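Local coordinates for 450aa long hypothetical fmu protein (Pyrococcus horikoshii, PDB 2YXL), which is probably an S-adenosyl-L-methionine-dependent RNA cytosine-5 methyltransferase of the RsmB/NOP family, with a helical N-terminal region joined to a Rossmann-like catalytic domain, at residues 21-26 against 82-87; 69-74 against 89-94. One frame throughout, in Å; residues are numbered along the deposited sequence.

Both contacts lie in the helical N-terminal part of the chain, away from the cofactor pocket that holds sinefungin, and both draw on helix 84-99. Contact 1 uses its beginning, where the end of helix 12-24 and the residues after it meet it near the surface; contact 2 uses the next turns, which pack against the end of helix 47-75 in a buried interface. The chemistry follows the place: salt bridge, water and arginine-tryptophan packing at 21-26 against 82-87, aliphatic packing alone at 69-74 against 89-94. Their centres lie about 12 Å apart, and a salt bridge from E26 to R91 ties the polar contact to the apolar one.

Contact 1 (21-26 against 82-87); sequences AIRLGE and LDPWLR
In the helical N-terminal region, which probably resembles the NusB-like fold of bacterial RsmB, R23 near the end of helix 12-24 and E26, three residues on, meet P84, W85 and R87 in the first turn of helix 84-99. E26 and R87 form a side-on, two-bond salt bridge: R87 NH1 donates to E26 OE1 at 2.7 Å, and R87 NE to E26 OE2 at 2.8 Å. The second bond uses the syn lone pair of OE2, whereas NH1 meets OE1 on the syn side but well out of the carboxylate plane; the two flat groups are twisted 37° apart. R87 NH2 is occupied elsewhere, by L82 O and P79 O, so the guanidinium is held from both ends. A water bridges E26 OE1 and P84 O.

With R23 CG anti to the backbone N (chi1 -173°) and the chain bent at chi2, CG settles over one face of the W85 ring, 3.7 Å from the centroid of its six-membered ring, a CH-pi contact. R23 CD continues over the same face, 3.7 Å from W85 CZ2. The guanidinium stands 82° to the indole, and R23 CZ is 5.3 Å from the centroid of the W85 five-membered ring, long enough that any cation-pi attraction is at most weak; P84 CB instead covers the centre of one guanidinium face, 3.6 Å from R23 NH2. D83, the N-cap, secures this helix start by accepting from L86 N at OD1, 3.0 Å away.

E26 OE2 also pairs with R91 one turn further along helix 84-99. On the same helix I22 reaches A88 and V92; it also packs on F57, I60 and M61 of helix 47-75.

Contact 2 (69-74 against 89-94); sequences KVIKEI and ALRVAV
R91 NH2 forms a salt bridge with D68 OD2, one turn before I71 on helix 47-75, while R91 CG lies against I71 CD1 across the contact. The acid probably offsets the arginine's charge beside the interface, and the arginine's side chain touches by its aliphatic stem, 3.9 Å from CG to I71 CD1.

The two helices run nearly perpendicular, at 100°, with the axes of the segments 10.4 Å apart at closest approach. I71 enters from helix 47-75 and divides its branches among three residues of helix 84-99. Its CG1 stands anti to the carbonyl carbon (chi1 -65°) and the chain runs on extended, which carries CD1 to the backbone of the other helix, 3.8 Å from both L90 CB and R91 N. The shorter branch, CG2, lies 3.9 Å from L90 CD1, so leucine and isoleucine touch at two places. V94 works as a fork: its CG2 meets I71 CG1 at 3.8 Å, while its CG1 turns to V70 CG1, also at 3.8 Å. With an alanine in place of I71, the reach to L90 CB and to the CG2 methyl of V94 is likely to be lost and a gap to open between the helices.

F130 and L133 of helix 124-138 pack on L90, P79 lies on I71, and Y140 touches V70, so the interface continues into its surroundings. With all five touching residues buried and no hydrogen bond crossing between the segments, cohesion is likely to rest on apolar packing; the salt bridge from R91 to D68 ties the same two helices beside it.

Contact 1 (21-26 against 82-87)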
ATOM      1  N   ALA A  21      -6.200  15.947   4.450  1.00 33.72           N
ATOM      2  CA  ALA A  21      -5.806  14.649   3.896  1.00 33.50           C
ATOM      3  C   ALA A  21      -4.326  14.363   4.136  1.00 33.36           C
ATOM      4  O   ALA A  21      -3.953  13.239   4.476  1.00 33.23           O
ATOM      5  CB  ALA A  21      -6.134  14.572   2.406  1.00 33.35           C
ATOM      6  N   ILE A  22      -3.497  15.388   3.956  1.00 33.26           N
ATOM      7  CA  ILE A  22      -2.058  15.279   4.172  1.00 33.31           C
ATOM      8  C   ILE A  22      -1.753  15.115   5.663  1.00 33.63           C
ATOM      9  O   ILE A  22      -0.882  14.322   6.040  1.00 33.71           O
ATOM     10  CB  ILE A  22      -1.295  16.483   3.547  1.00 33.17           C
ATOM     11  CG1 ILE A  22      -1.415  16.469   2.012  1.00 33.13           C
ATOM     12  CG2 ILE A  22       0.168  16.507   3.965  1.00 32.89           C
ATOM     13  CD1 ILE A  22      -0.892  15.204   1.317  1.00 32.40           C
ATOM     14  N   ARG A  23      -2.484  15.845   6.503  1.00 33.72           N
ATOM     15  CA  ARG A  23      -2.340  15.721   7.951  1.00 33.91           C
ATOM     16  C   ARG A  23      -2.760  14.335   8.429  1.00 34.21           C
ATOM     17  O   ARG A  23      -2.021  13.688   9.176  1.00 34.29           O
ATOM     18  CB  ARG A  23      -3.134  16.811   8.690  1.00 33.80           C
ATOM     19  CG  ARG A  23      -2.901  16.863  10.205  1.00 33.02           C
ATOM     20  CD  ARG A  23      -3.754  15.838  10.953  1.00 32.31           C
ATOM     21  NE  ARG A  23      -3.356  15.698  12.352  1.00 32.01           N
ATOM     22  CZ  ARG A  23      -2.360  14.925  12.784  1.00 31.75           C
ATOM     23  NH1 ARG A  23      -1.634  14.208  11.933  1.00 31.51           N
ATOM     24  NH2 ARG A  23      -2.083  14.879  14.080  1.00 30.99           N
ATOM     25  N   LEU A  24      -3.939  13.884   8.006  1.00 34.55           N
ATOM     26  CA  LEU A  24      -4.453  12.581   8.433  1.00 35.02           C
ATOM     27  C   LEU A  24      -3.669  11.421   7.828  1.00 35.31           C
ATOM     28  O   LEU A  24      -3.605  10.341   8.417  1.00 35.41           O
ATOM     29  CB  LEU A  24      -5.945  12.436   8.127  1.00 34.95           C
ATOM     30  CG  LEU A  24      -6.948  13.290   8.913  1.00 35.27           C
ATOM     31  CD1 LEU A  24      -8.350  13.010   8.401  1.00 35.69           C
ATOM     32  CD2 LEU A  24      -6.872  13.055  10.416  1.00 34.81           C
ATOM     33  N   GLY A  25      -3.067  11.657   6.664  1.00 35.73           N
ATOM     34  CA  GLY A  25      -2.249  10.655   5.980  1.00 36.33           C
ATOM     35  C   GLY A  25      -1.017  10.253   6.767  1.00 36.86           C
ATOM     36  O   GLY A  25      -0.405   9.220   6.501  1.00 36.86           O
ATOM     37  N   GLU A  26      -0.661  11.081   7.744  1.00 37.38           N
ATOM     38  CA  GLU A  26       0.494  10.844   8.586  1.00 37.90           C
ATOM     39  C   GLU A  26       0.170   9.833   9.681  1.00 38.24           C
ATOM     40  O   GLU A  26       1.054   9.107  10.136  1.00 38.48           O
ATOM     41  CB  GLU A  26       0.955  12.161   9.203  1.00 37.84           C
ATOM     42  CG  GLU A  26       2.447  12.274   9.395  1.00 38.34           C
ATOM     43  CD  GLU A  26       2.889  13.690   9.716  1.00 39.31           C
ATOM     44  OE1 GLU A  26       2.287  14.322  10.613  1.00 38.87           O
ATOM     45  OE2 GLU A  26       3.848  14.169   9.072  1.00 40.21           O
ATOM     46  N   LEU A  82       7.740  20.506  13.922  1.00 30.42           N
ATOM     47  CA  LEU A  82       6.611  21.421  13.901  1.00 30.07           C
ATOM     48  C   LEU A  82       5.290  20.700  14.170  1.00 29.88           C
ATOM     49  O   LEU A  82       5.199  19.477  14.042  1.00 29.63           O
ATOM     50  CB  LEU A  82       6.557  22.117  12.534  1.00 30.21           C
ATOM     51  CG  LEU A  82       7.198  23.487  12.253  1.00 30.29           C
ATOM     52  CD1 LEU A  82       8.382  23.851  13.138  1.00 29.80           C
ATOM     53  CD2 LEU A  82       7.576  23.580  10.781  1.00 30.12           C
ATOM     54  N   ASP A  83       4.275  21.477  14.551  1.00 29.82           N
ATOM     55  CA  ASP A  83       2.888  21.013  14.694  1.00 29.74           C
ATOM     56  C   ASP A  83       2.390  20.333  13.403  1.00 29.54           C
ATOM     57  O   ASP A  83       2.705  20.799  12.304  1.00 29.36           O
ATOM     58  CB  ASP A  83       1.999  22.210  15.074  1.00 29.82           C
ATOM     59  CG  ASP A  83       0.513  21.930  14.902  1.00 30.75           C
ATOM     60  OD1 ASP A  83       0.015  22.050  13.759  1.00 32.15           O
ATOM     61  OD2 ASP A  83      -0.161  21.612  15.910  1.00 30.76           O
ATOM     62  N   PRO A  84       1.601  19.241  13.537  1.00 29.42           N
ATOM     63  CA  PRO A  84       1.157  18.423  12.396  1.00 29.20           C
ATOM     64  C   PRO A  84       0.328  19.182  11.352  1.00 29.39           C
ATOM     65  O   PRO A  84       0.443  18.893  10.153  1.00 29.41           O
ATOM     66  CB  PRO A  84       0.289  17.339  13.046  1.00 29.05           C
ATOM     67  CG  PRO A  84       0.642  17.342  14.471  1.00 29.46           C
ATOM     68  CD  PRO A  84       1.068  18.727  14.814  1.00 29.25           C
ATOM     69  N   TRP A  85      -0.499  20.127  11.797  1.00 29.36           N
ATOM     70  CA  TRP A  85      -1.328  20.909  10.873  1.00 29.54           C
ATOM     71  C   TRP A  85      -0.478  21.909  10.105  1.00 29.58           C
ATOM     72  O   TRP A  85      -0.684  22.115   8.904  1.00 29.59           O
ATOM     73  CB  TRP A  85      -2.490  21.603  11.601  1.00 29.41           C
ATOM     74  CG  TRP A  85      -3.499  20.619  12.103  1.00 29.38           C
ATOM     75  CD1 TRP A  85      -3.589  20.110  13.368  1.00 29.13           C
ATOM     76  CD2 TRP A  85      -4.538  19.991  11.343  1.00 29.15           C
ATOM     77  NE1 TRP A  85      -4.627  19.215  13.446  1.00 29.25           N
ATOM     78  CE2 TRP A  85      -5.228  19.122  12.218  1.00 29.15           C
ATOM     79  CE3 TRP A  85      -4.957  20.081  10.010  1.00 28.96           C
ATOM     80  CZ2 TRP A  85      -6.317  18.349  11.805  1.00 29.27           C
ATOM     81  CZ3 TRP A  85      -6.041  19.309   9.597  1.00 29.23           C
ATOM     82  CH2 TRP A  85      -6.705  18.453  10.493  1.00 29.17           C
ATOM     83  N   LEU A  86       0.484  22.515  10.802  1.00 29.47           N
ATOM     84  CA  LEU A  86       1.439  23.416  10.169  1.00 29.47           C
ATOM     85  C   LEU A  86       2.265  22.678   9.118  1.00 29.57           C
ATOM     86  O   LEU A  86       2.348  23.125   7.973  1.00 29.91           O
ATOM     87  CB  LEU A  86       2.345  24.075  11.210  1.00 29.29           C
ATOM     88  CG  LEU A  86       3.338  25.130  10.715  1.00 29.43           C
ATOM     89  CD1 LEU A  86       2.646  26.282   9.977  1.00 29.55           C
ATOM     90  CD2 LEU A  86       4.148  25.663  11.884  1.00 29.52           C
ATOM     91  N   ARG A  87       2.853  21.543   9.503  1.00 29.47           N
ATOM     92  CA  ARG A  87       3.644  20.728   8.581  1.00 29.50           C
ATOM     93  C   ARG A  87       2.852  20.363   7.324  1.00 29.69           C
ATOM     94  O   ARG A  87       3.361  20.494   6.214  1.00 29.71           O
ATOM     95  CB  ARG A  87       4.183  19.465   9.272  1.00 29.36           C
ATOM     96  CG  ARG A  87       4.912  18.495   8.330  1.00 28.93           C
ATOM     97  CD  ARG A  87       5.699  17.406   9.063  1.00 29.31           C
ATOM     98  NE  ARG A  87       4.863  16.597   9.952  1.00 28.84           N
ATOM     99  CZ  ARG A  87       4.783  16.762  11.272  1.00 27.57           C
ATOM    100  NH1 ARG A  87       3.991  15.978  11.984  1.00 27.33           N
ATOM    101  NH2 ARG A  87       5.489  17.705  11.882  1.00 27.00           N
TER
HETATM  102  O   HOH W   1       1.058  16.439   9.342  1.00 40.41           O

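Contact 2 (69-74 against 89-94)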
ATOM      1  N   LYS A  69      12.872  19.036   2.604  1.00 33.83           N
ATOM      2  CA  LYS A  69      14.168  19.711   2.443  1.00 33.98           C
ATOM      3  C   LYS A  69      14.018  21.180   2.048  1.00 33.93           C
ATOM      4  O   LYS A  69      14.805  22.021   2.485  1.00 34.12           O
ATOM      5  CB  LYS A  69      15.053  19.001   1.419  1.00 34.10           C
ATOM      6  CG  LYS A  69      15.693  17.717   1.920  1.00 35.12           C
ATOM      7  CD  LYS A  69      16.797  17.246   0.975  1.00 36.42           C
ATOM      8  CE  LYS A  69      17.046  15.746   1.103  1.00 37.23           C
ATOM      9  NZ  LYS A  69      17.457  15.345   2.481  1.00 38.04           N
ATOM     10  N   VAL A  70      13.013  21.477   1.224  1.00 33.82           N
ATOM     11  CA  VAL A  70      12.700  22.854   0.845  1.00 33.90           C
ATOM     12  C   VAL A  70      12.169  23.635   2.048  1.00 34.02           C
ATOM     13  O   VAL A  70      12.591  24.769   2.297  1.00 33.94           O
ATOM     14  CB  VAL A  70      11.691  22.924  -0.337  1.00 34.00           C
ATOM     15  CG1 VAL A  70      11.182  24.353  -0.542  1.00 33.53           C
ATOM     16  CG2 VAL A  70      12.323  22.390  -1.621  1.00 33.54           C
ATOM     17  N   ILE A  71      11.253  23.018   2.794  1.00 34.19           N
ATOM     18  CA  ILE A  71      10.704  23.631   4.005  1.00 34.37           C
ATOM     19  C   ILE A  71      11.817  23.987   4.993  1.00 34.64           C
ATOM     20  O   ILE A  71      11.807  25.075   5.569  1.00 34.83           O
ATOM     21  CB  ILE A  71       9.608  22.754   4.670  1.00 34.30           C
ATOM     22  CG1 ILE A  71       8.395  22.631   3.737  1.00 34.13           C
ATOM     23  CG2 ILE A  71       9.182  23.339   6.017  1.00 33.84           C
ATOM     24  CD1 ILE A  71       7.365  21.595   4.163  1.00 34.43           C
ATOM     25  N   LYS A  72      12.788  23.089   5.151  1.00 34.95           N
ATOM     26  CA  LYS A  72      13.933  23.331   6.033  1.00 35.46           C
ATOM     27  C   LYS A  72      14.774  24.538   5.597  1.00 35.56           C
ATOM     28  O   LYS A  72      15.240  25.304   6.439  1.00 35.68           O
ATOM     29  CB  LYS A  72      14.810  22.078   6.160  1.00 35.42           C
ATOM     30  CG  LYS A  72      15.980  22.241   7.128  1.00 35.76           C
ATOM     31  CD  LYS A  72      16.841  20.994   7.203  1.00 35.97           C
ATOM     32  CE  LYS A  72      18.055  21.237   8.093  1.00 36.87           C
ATOM     33  NZ  LYS A  72      18.785  19.968   8.378  1.00 37.73           N
ATOM     34  N   GLU A  73      14.957  24.704   4.289  1.00 35.70           N
ATOM     35  CA  GLU A  73      15.704  25.838   3.747  1.00 36.05           C
ATOM     36  C   GLU A  73      15.003  27.158   4.050  1.00 35.95           C
ATOM     37  O   GLU A  73      15.649  28.141   4.418  1.00 35.99           O
ATOM     38  CB  GLU A  73      15.896  25.696   2.231  1.00 36.01           C
ATOM     39  CG  GLU A  73      16.846  24.586   1.809  1.00 36.45           C
ATOM     40  CD  GLU A  73      17.043  24.511   0.297  1.00 36.93           C
ATOM     41  OE1 GLU A  73      17.096  25.576  -0.363  1.00 38.17           O
ATOM     42  OE2 GLU A  73      17.159  23.382  -0.231  1.00 38.00           O
ATOM     43  N   ILE A  74      13.682  27.166   3.898  1.00 35.98           N
ATOM     44  CA  ILE A  74      12.882  28.375   4.092  1.00 35.83           C
ATOM     45  C   ILE A  74      12.703  28.685   5.575  1.00 35.83           C
ATOM     46  O   ILE A  74      12.960  29.803   6.018  1.00 35.91           O
ATOM     47  CB  ILE A  74      11.500  28.256   3.390  1.00 35.86           C
ATOM     48  CG1 ILE A  74      11.681  28.176   1.869  1.00 35.81           C
ATOM     49  CG2 ILE A  74      10.583  29.421   3.775  1.00 35.36           C
ATOM     50  CD1 ILE A  74      10.465  27.654   1.121  1.00 35.83           C
ATOM     51  N   ALA A  89       0.161  21.907   6.108  1.00 30.56           N
ATOM     52  CA  ALA A  89      -0.112  23.121   5.338  1.00 30.79           C
ATOM     53  C   ALA A  89       1.115  23.562   4.541  1.00 30.94           C
ATOM     54  O   ALA A  89       0.996  23.927   3.366  1.00 31.19           O
ATOM     55  CB  ALA A  89      -0.599  24.240   6.239  1.00 30.68           C
ATOM     56  N   LEU A  90       2.283  23.513   5.176  1.00 30.87           N
ATOM     57  CA  LEU A  90       3.531  23.887   4.520  1.00 30.84           C
ATOM     58  C   LEU A  90       3.835  22.967   3.333  1.00 31.06           C
ATOM     59  O   LEU A  90       4.254  23.438   2.274  1.00 31.21           O
ATOM     60  CB  LEU A  90       4.691  23.908   5.523  1.00 30.75           C
ATOM     61  CG  LEU A  90       4.735  25.037   6.562  1.00 30.61           C
ATOM     62  CD1 LEU A  90       5.869  24.821   7.538  1.00 29.61           C
ATOM     63  CD2 LEU A  90       4.865  26.415   5.900  1.00 30.69           C
ATOM     64  N   ARG A  91       3.591  21.668   3.504  1.00 30.97           N
ATOM     65  CA  ARG A  91       3.782  20.694   2.427  1.00 31.23           C
ATOM     66  C   ARG A  91       2.865  20.977   1.232  1.00 31.34           C
ATOM     67  O   ARG A  91       3.298  20.947   0.077  1.00 31.30           O
ATOM     68  CB  ARG A  91       3.567  19.268   2.942  1.00 31.26           C
ATOM     69  CG  ARG A  91       4.724  18.729   3.766  1.00 31.36           C
ATOM     70  CD  ARG A  91       4.367  17.436   4.485  1.00 31.78           C
ATOM     71  NE  ARG A  91       5.562  16.804   5.049  1.00 32.38           N
ATOM     72  CZ  ARG A  91       5.564  15.714   5.813  1.00 32.76           C
ATOM     73  NH1 ARG A  91       4.429  15.102   6.138  1.00 32.62           N
ATOM     74  NH2 ARG A  91       6.715  15.235   6.262  1.00 33.14           N
ATOM     75  N   VAL A  92       1.602  21.261   1.529  1.00 31.40           N
ATOM     76  CA  VAL A  92       0.611  21.599   0.522  1.00 31.40           C
ATOM     77  C   VAL A  92       1.018  22.862  -0.250  1.00 31.67           C
ATOM     78  O   VAL A  92       0.976  22.882  -1.489  1.00 31.53           O
ATOM     79  CB  VAL A  92      -0.791  21.758   1.169  1.00 31.49           C
ATOM     80  CG1 VAL A  92      -1.770  22.452   0.224  1.00 31.22           C
ATOM     81  CG2 VAL A  92      -1.331  20.399   1.605  1.00 31.14           C
ATOM     82  N   ALA A  93       1.430  23.895   0.486  1.00 31.60           N
ATOM     83  CA  ALA A  93       1.798  25.180  -0.112  1.00 31.75           C
ATOM     84  C   ALA A  93       3.058  25.096  -0.975  1.00 31.91           C
ATOM     85  O   ALA A  93       3.097  25.658  -2.069  1.00 31.94           O
ATOM     86  CB  ALA A  93       1.952  26.254   0.964  1.00 31.62           C
ATOM     87  N   VAL A  94       4.076  24.394  -0.481  1.00 32.18           N
ATOM     88  CA  VAL A  94       5.334  24.222  -1.213  1.00 32.44           C
ATOM     89  C   VAL A  94       5.113  23.433  -2.506  1.00 32.61           C
ATOM     90  O   VAL A  94       5.645  23.794  -3.557  1.00 32.69           O
ATOM     91  CB  VAL A  94       6.435  23.565  -0.328  1.00 32.51           C
ATOM     92  CG1 VAL A  94       7.624  23.094  -1.172  1.00 32.56           C
ATOM     93  CG2 VAL A  94       6.900  24.539   0.756  1.00 32.42           C
TER